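Local coordinates for protein glycoside Hydrolase (Bacteroides uniformis, PDB 5T99) that probably hydrolyses terminal beta-galactosidic bonds in agarose-derived sugars and binds the sugar mimic d-galacto-isofagomine in its pocket, at residues Gly86-Thr91 with Val151-Arg156; Ala114-Asn119 with Asn147-Gln152. One frame throughout, in Å; residues are numbered along the deposited sequence.

Both contacts lie in the N-terminal sugar-binding domain of family 2, within one antiparallel sheet. The chain first lays down strand 86-93. It leaves for another sheet, then returns as strand 114-118 and turns back through 121-126. After strand 133-136 it runs along strand 146-153. That last strand fits between the two earlier ones. Contact 2 closes the shorter loop, from 114-119 to 147-152. Contact 1 closes the longer one, from 86-91 to 151-156. The shorter loop lies wholly within that span, and the two contacts share Val-151 and Gln-152. Lys-90 N, close to Leu-149 O, probably continues the ladder of contact 1 beside contact 2.

Contact 1. Residues Gly86-Thr91 with Val151-Arg156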
loop_
_atom_site.group_PDB
_atom_site.type_symbol
_atom_site.label_atom_id
_atom_site.label_comp_id
_atom_site.label_asym_id
_atom_site.label_seq_id
_atom_site.Cartn_x
_atom_site.Cartn_y
_atom_site.Cartn_z
ATOM N N GLY A 86 -23.641 7.122 5.847
ATOM C CA GLY A 86 -23.345 7.917 4.655
ATOM C C GLY A 86 -24.118 7.349 3.493
ATOM O O GLY A 86 -24.187 6.126 3.326
ATOM N N TRP A 87 -24.707 8.236 2.694
ATOM C CA TRP A 87 -25.525 7.845 1.563
ATOM C C TRP A 87 -24.906 8.378 0.285
ATOM O O TRP A 87 -24.429 9.516 0.257
ATOM C CB TRP A 87 -26.939 8.411 1.694
ATOM C CG TRP A 87 -27.900 7.593 2.516
ATOM C CD1 TRP A 87 -28.140 7.704 3.858
ATOM C CD2 TRP A 87 -28.770 6.570 2.040
ATOM N NE1 TRP A 87 -29.105 6.801 4.248
ATOM C CE2 TRP A 87 -29.514 6.099 3.150
ATOM C CE3 TRP A 87 -28.989 5.993 0.784
ATOM C CZ2 TRP A 87 -30.454 5.087 3.045
ATOM C CZ3 TRP A 87 -29.942 4.983 0.674
ATOM C CH2 TRP A 87 -30.663 4.543 1.804
ATOM N N TYR A 88 -24.927 7.550 -0.765
ATOM C CA TYR A 88 -24.555 7.984 -2.113
ATOM C C TYR A 88 -25.675 7.652 -3.083
ATOM O O TYR A 88 -26.259 6.578 -3.006
ATOM C CB TYR A 88 -23.284 7.305 -2.599
ATOM C CG TYR A 88 -22.032 7.590 -1.808
ATOM C CD1 TYR A 88 -21.062 8.458 -2.296
ATOM C CD2 TYR A 88 -21.789 6.946 -0.594
ATOM C CE1 TYR A 88 -19.891 8.695 -1.581
ATOM C CE2 TYR A 88 -20.626 7.178 0.126
ATOM C CZ TYR A 88 -19.688 8.048 -0.377
ATOM O OH TYR A 88 -18.551 8.274 0.322
ATOM N N ARG A 89 -25.958 8.576 -3.998
ATOM C CA ARG A 89 -26.955 8.369 -5.041
ATOM C C ARG A 89 -26.390 8.846 -6.356
ATOM O O ARG A 89 -25.723 9.868 -6.396
ATOM C CB ARG A 89 -28.225 9.171 -4.749
ATOM C CG ARG A 89 -29.116 8.611 -3.651
ATOM C CD ARG A 89 -30.251 9.591 -3.348
ATOM N NE ARG A 89 -31.132 9.821 -4.506
ATOM C CZ ARG A 89 -32.217 9.109 -4.822
ATOM N NH1 ARG A 89 -32.611 8.065 -4.102
ATOM N NH2 ARG A 89 -32.920 9.442 -5.895
ATOM N N LYS A 90 -26.655 8.103 -7.421
ATOM C CA LYS A 90 -26.318 8.525 -8.775
ATOM C C LYS A 90 -27.529 8.292 -9.660
ATOM O O LYS A 90 -28.125 7.223 -9.620
ATOM C CB LYS A 90 -25.113 7.755 -9.311
ATOM C CG LYS A 90 -24.745 8.112 -10.746
ATOM C CD LYS A 90 -23.368 7.602 -11.143
ATOM C CE LYS A 90 -23.068 7.902 -12.610
ATOM N NZ LYS A 90 -21.702 7.486 -13.040
ATOM N N THR A 91 -27.872 9.304 -10.456
ATOM C CA THR A 91 -29.056 9.284 -11.311
ATOM C C THR A 91 -28.564 9.320 -12.756
ATOM O O THR A 91 -27.740 10.171 -13.095
ATOM C CB THR A 91 -29.985 10.488 -11.000
ATOM O OG1 THR A 91 -30.341 10.467 -9.612
ATOM C CG2 THR A 91 -31.261 10.462 -11.830
ATOM N N VAL A 151 -26.502 3.864 -2.592
ATOM C CA VAL A 151 -25.636 3.091 -1.712
ATOM C C VAL A 151 -25.725 3.711 -0.331
ATOM O O VAL A 151 -25.548 4.925 -0.182
ATOM C CB VAL A 151 -24.162 3.092 -2.190
ATOM C CG1 VAL A 151 -23.265 2.347 -1.213
ATOM C CG2 VAL A 151 -24.048 2.470 -3.577
ATOM N N GLN A 152 -26.023 2.882 0.667
ATOM C CA GLN A 152 -25.945 3.287 2.071
ATOM C C GLN A 152 -24.815 2.519 2.753
ATOM O O GLN A 152 -24.768 1.281 2.698
ATOM C CB GLN A 152 -27.262 3.014 2.806
ATOM C CG GLN A 152 -27.288 3.496 4.257
ATOM C CD GLN A 152 -28.266 2.727 5.150
ATOM O OE1 GLN A 152 -28.434 1.513 5.030
ATOM N NE2 GLN A 152 -28.888 3.438 6.075
ATOM N N LEU A 153 -23.926 3.265 3.398
ATOM C CA LEU A 153 -22.873 2.704 4.212
ATOM C C LEU A 153 -23.179 2.985 5.682
ATOM O O LEU A 153 -23.477 4.123 6.036
ATOM C CB LEU A 153 -21.540 3.340 3.815
ATOM C CG LEU A 153 -21.156 3.165 2.342
ATOM C CD1 LEU A 153 -19.903 3.965 2.033
ATOM C CD2 LEU A 153 -20.948 1.704 1.990
ATOM N N THR A 154 -23.107 1.964 6.536
ATOM C CA THR A 154 -23.324 2.152 7.976
ATOM C C THR A 154 -22.125 1.663 8.781
ATOM O O THR A 154 -22.254 0.728 9.579
ATOM C CB THR A 154 -24.647 1.502 8.469
ATOM O OG1 THR A 154 -24.710 0.128 8.077
ATOM C CG2 THR A 154 -25.855 2.233 7.892
ATOM N N PRO A 155 -20.948 2.299 8.585
ATOM C CA PRO A 155 -19.782 1.894 9.367
ATOM C C PRO A 155 -20.004 2.102 10.864
ATOM O O PRO A 155 -20.548 3.136 11.270
ATOM C CB PRO A 155 -18.666 2.814 8.856
ATOM C CG PRO A 155 -19.378 3.987 8.273
ATOM C CD PRO A 155 -20.620 3.408 7.674
ATOM N N ARG A 156 -19.582 1.119 11.656
ATOM C CA ARG A 156 -19.790 1.113 13.098
ATOM C C ARG A 156 -18.544 1.568 13.828
ATOM O O ARG A 156 -17.431 1.414 13.330
ATOM C CB ARG A 156 -20.137 -0.296 13.566
ATOM C CG ARG A 156 -21.385 -0.874 12.928
ATOM C CD ARG A 156 -21.741 -2.197 13.581
ATOM N NE ARG A 156 -22.796 -2.911 12.863
ATOM C CZ ARG A 156 -23.271 -4.110 13.206
ATOM N NH1 ARG A 156 -22.792 -4.745 14.278
ATOM N NH2 ARG A 156 -24.236 -4.675 12.478
#
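Gly-86 and Leu-153 open the antiparallel ladder between strands 86-93 and 146-153 in the beta-sandwich sugar-binding domain of family 2 glycoside hydrolases. Their backbones are joined twice. Gly-86 N donates to Leu-153 O at 3.0 Å, and Leu-153 N donates to Gly-86 O at 2.9 Å. The same Gly-86 carbonyl receives a CA-H...O contact from Gln-152.

Trp-87 faces Gln-152 as a non-hydrogen-bonded pair, and the two side chains share one face of the sheet. Gln-152 CB sits over the six-membered ring of Trp-87, 3.6 Å from its centroid and only 4° off the ring normal. This is a CH-pi contact. Gln-152 CG lies over the same face, 3.6 Å from Trp-87 CE2. With its CG anti to the backbone N (chi1 -176°) and its chain extended, Gln-152 carries its amide past the indole rim, near Trp-87 CZ2 and NE1. The amide and ring planes are 40° apart. Trp-87 NE1 itself is hydrogen-bonded to Glu-40, which fixes the polar edge of the indole. The ring also meets Trp-117 of strand 114-118, on the far side of strand 146-153.

Tyr-88 and Val-151 form the next hydrogen-bonded pair, again with two backbone bonds. Tyr-88 N to Val-151 O and Val-151 N to Tyr-88 O both measure 2.8 Å and are nearly straight. On this other face Tyr-88 packs against Phe-36 of strand 34-38. Its CB lies 4.3 Å from Val-151 CB. Further out, the ring reaches the next residue on this face, where Tyr-88 CE2 meets Leu-153 CD1 at 3.8 Å.

Contact 2. Residues Ala114-Asn119 with Asn147-Gln152; sequences AKVWIN and NVLAVQ
Trp-117 and Ala-150 form the middle rung of an antiparallel pair in the same beta-sandwich sheet. Trp-117 N donates to Ala-150 O at 2.8 Å, and Ala-150 N returns a bond to Trp-117 O. Lys-115 and Gln-152 make a like rung at one end. Trp-117 presents its edge to Gln-152: its CZ3 lies 3.6 Å from Gln-152 CB, which stays near the ring plane.

The other face is apolar. The chi1 of Leu-149 (-177°) swings CG away from its own amide nitrogen, and Leu-149 CD1 comes within 3.6 Å of Val-116 CG1. Val-116 CG2 lies alongside Val-151 CG2.

At the far end Asn-119 takes over where the strand stops. Its backbone N donates to Val-148 O at 2.9 Å. Its side-chain OD1 accepts Val-148 N, in place of a backbone carbonyl. The two asparagine amides are turned 36° apart, and Asn-119 ND2 meets Asn-147 OD1 at 3.1 Å, with an N-H...O angle of 176°. An alanine here is likely to leave Val-148 N without this acceptor and Asn-147 OD1 without one of its donors.

Further out, Phe-133 and Ile-135 of strand 133-136 pack on Val-116, so the apolar side faces the second sheet. Asn-119 ND2 also reaches Tyr-140 O. Asn-147 is positioned in turn by the backbone: its OD1 accepts Lys-142 N, and its ND2 donates to Phe-92 O.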
loop_
_atom_site.group_PDB
_atom_site.type_symbol
_atom_site.label_atom_id
_atom_site.label_comp_id
_atom_site.label_asym_id
_atom_site.label_seq_id
_atom_site.Cartn_x
_atom_site.Cartn_y
_atom_site.Cartn_z
ATOM N N ALA A 114 -22.201 -1.995 3.566
ATOM C CA ALA A 114 -22.897 -1.452 2.414
ATOM C C ALA A 114 -24.247 -2.130 2.199
ATOM O O ALA A 114 -24.378 -3.350 2.354
ATOM C CB ALA A 114 -22.043 -1.576 1.162
ATOM N N LYS A 115 -25.243 -1.314 1.862
ATOM C CA LYS A 115 -26.467 -1.773 1.216
ATOM C C LYS A 115 -26.591 -1.021 -0.116
ATOM O O LYS A 115 -26.239 0.160 -0.186
ATOM C CB LYS A 115 -27.674 -1.489 2.099
ATOM C CG LYS A 115 -27.730 -2.306 3.382
ATOM C CD LYS A 115 -29.111 -2.200 4.014
ATOM C CE LYS A 115 -29.241 -3.027 5.281
ATOM N NZ LYS A 115 -28.554 -2.365 6.419
ATOM N N VAL A 116 -27.071 -1.702 -1.161
ATOM C CA VAL A 116 -27.203 -1.091 -2.490
ATOM C C VAL A 116 -28.584 -1.343 -3.088
ATOM O O VAL A 116 -29.103 -2.462 -3.017
ATOM C CB VAL A 116 -26.106 -1.578 -3.476
ATOM C CG1 VAL A 116 -26.218 -0.862 -4.820
ATOM C CG2 VAL A 116 -24.717 -1.368 -2.877
ATOM N N TRP A 117 -29.156 -0.288 -3.674
ATOM C CA TRP A 117 -30.470 -0.327 -4.331
ATOM C C TRP A 117 -30.370 0.194 -5.765
ATOM O O TRP A 117 -29.621 1.127 -6.032
ATOM C CB TRP A 117 -31.488 0.550 -3.587
ATOM C CG TRP A 117 -31.827 0.116 -2.189
ATOM C CD1 TRP A 117 -32.881 -0.666 -1.802
ATOM C CD2 TRP A 117 -31.127 0.464 -0.992
ATOM N NE1 TRP A 117 -32.873 -0.834 -0.438
ATOM C CE2 TRP A 117 -31.811 -0.142 0.085
ATOM C CE3 TRP A 117 -29.987 1.232 -0.722
ATOM C CZ2 TRP A 117 -31.384 -0.007 1.417
ATOM C CZ3 TRP A 117 -29.569 1.375 0.601
ATOM C CH2 TRP A 117 -30.263 0.756 1.651
ATOM N N ILE A 118 -31.147 -0.398 -6.667
ATOM C CA ILE A 118 -31.338 0.144 -8.026
ATOM C C ILE A 118 -32.848 0.364 -8.245
ATOM O O ILE A 118 -33.656 -0.571 -8.126
ATOM C CB ILE A 118 -30.682 -0.731 -9.142
ATOM C CG1 ILE A 118 -30.845 -0.092 -10.531
ATOM C CG2 ILE A 118 -31.249 -2.137 -9.179
ATOM C CD1 ILE A 118 -30.044 1.170 -10.735
ATOM N N ASN A 119 -33.215 1.614 -8.528
ATOM C CA ASN A 119 -34.620 2.009 -8.682
ATOM C C ASN A 119 -35.519 1.525 -7.525
ATOM O O ASN A 119 -36.636 1.035 -7.747
ATOM C CB ASN A 119 -35.138 1.539 -10.045
ATOM C CG ASN A 119 -34.375 2.163 -11.194
ATOM O OD1 ASN A 119 -33.954 3.314 -11.107
ATOM N ND2 ASN A 119 -34.191 1.407 -12.281
ATOM N N ASN A 147 -32.697 6.367 -14.014
ATOM C CA ASN A 147 -32.390 5.284 -13.078
ATOM C C ASN A 147 -31.658 5.871 -11.887
ATOM O O ASN A 147 -30.963 6.864 -12.027
ATOM C CB ASN A 147 -31.492 4.219 -13.718
ATOM C CG ASN A 147 -32.144 3.527 -14.890
ATOM O OD1 ASN A 147 -32.660 2.414 -14.761
ATOM N ND2 ASN A 147 -32.127 4.176 -16.044
ATOM N N VAL A 148 -31.798 5.236 -10.728
ATOM C CA VAL A 148 -31.201 5.720 -9.486
ATOM C C VAL A 148 -30.503 4.571 -8.756
ATOM O O VAL A 148 -31.151 3.657 -8.220
ATOM C CB VAL A 148 -32.271 6.375 -8.572
ATOM C CG1 VAL A 148 -31.688 6.781 -7.225
ATOM C CG2 VAL A 148 -32.893 7.596 -9.257
ATOM N N LEU A 149 -29.179 4.645 -8.733
ATOM C CA LEU A 149 -28.363 3.755 -7.939
ATOM C C LEU A 149 -28.089 4.432 -6.598
ATOM O O LEU A 149 -27.538 5.542 -6.569
ATOM C CB LEU A 149 -27.045 3.454 -8.667
ATOM C CG LEU A 149 -26.083 2.463 -8.010
ATOM C CD1 LEU A 149 -26.771 1.134 -7.759
ATOM C CD2 LEU A 149 -24.843 2.300 -8.880
ATOM N N ALA A 150 -28.474 3.756 -5.508
ATOM C CA ALA A 150 -28.317 4.268 -4.144
ATOM C C ALA A 150 -27.470 3.316 -3.318
ATOM O O ALA A 150 -27.710 2.119 -3.332
ATOM C CB ALA A 150 -29.674 4.438 -3.481
ATOM N N VAL A 151 -26.502 3.864 -2.592
ATOM C CA VAL A 151 -25.636 3.091 -1.712
ATOM C C VAL A 151 -25.725 3.711 -0.331
ATOM O O VAL A 151 -25.548 4.925 -0.182
ATOM C CB VAL A 151 -24.162 3.092 -2.190
ATOM C CG1 VAL A 151 -23.265 2.347 -1.213
ATOM C CG2 VAL A 151 -24.048 2.470 -3.577
ATOM N N GLN A 152 -26.023 2.882 0.667
ATOM C CA GLN A 152 -25.945 3.287 2.071
ATOM C C GLN A 152 -24.815 2.519 2.753
ATOM O O GLN A 152 -24.768 1.281 2.698
ATOM C CB GLN A 152 -27.262 3.014 2.806
ATOM C CG GLN A 152 -27.288 3.496 4.257
ATOM C CD GLN A 152 -28.266 2.727 5.150
ATOM O OE1 GLN A 152 -28.434 1.513 5.030
ATOM N NE2 GLN A 152 -28.888 3.438 6.075
#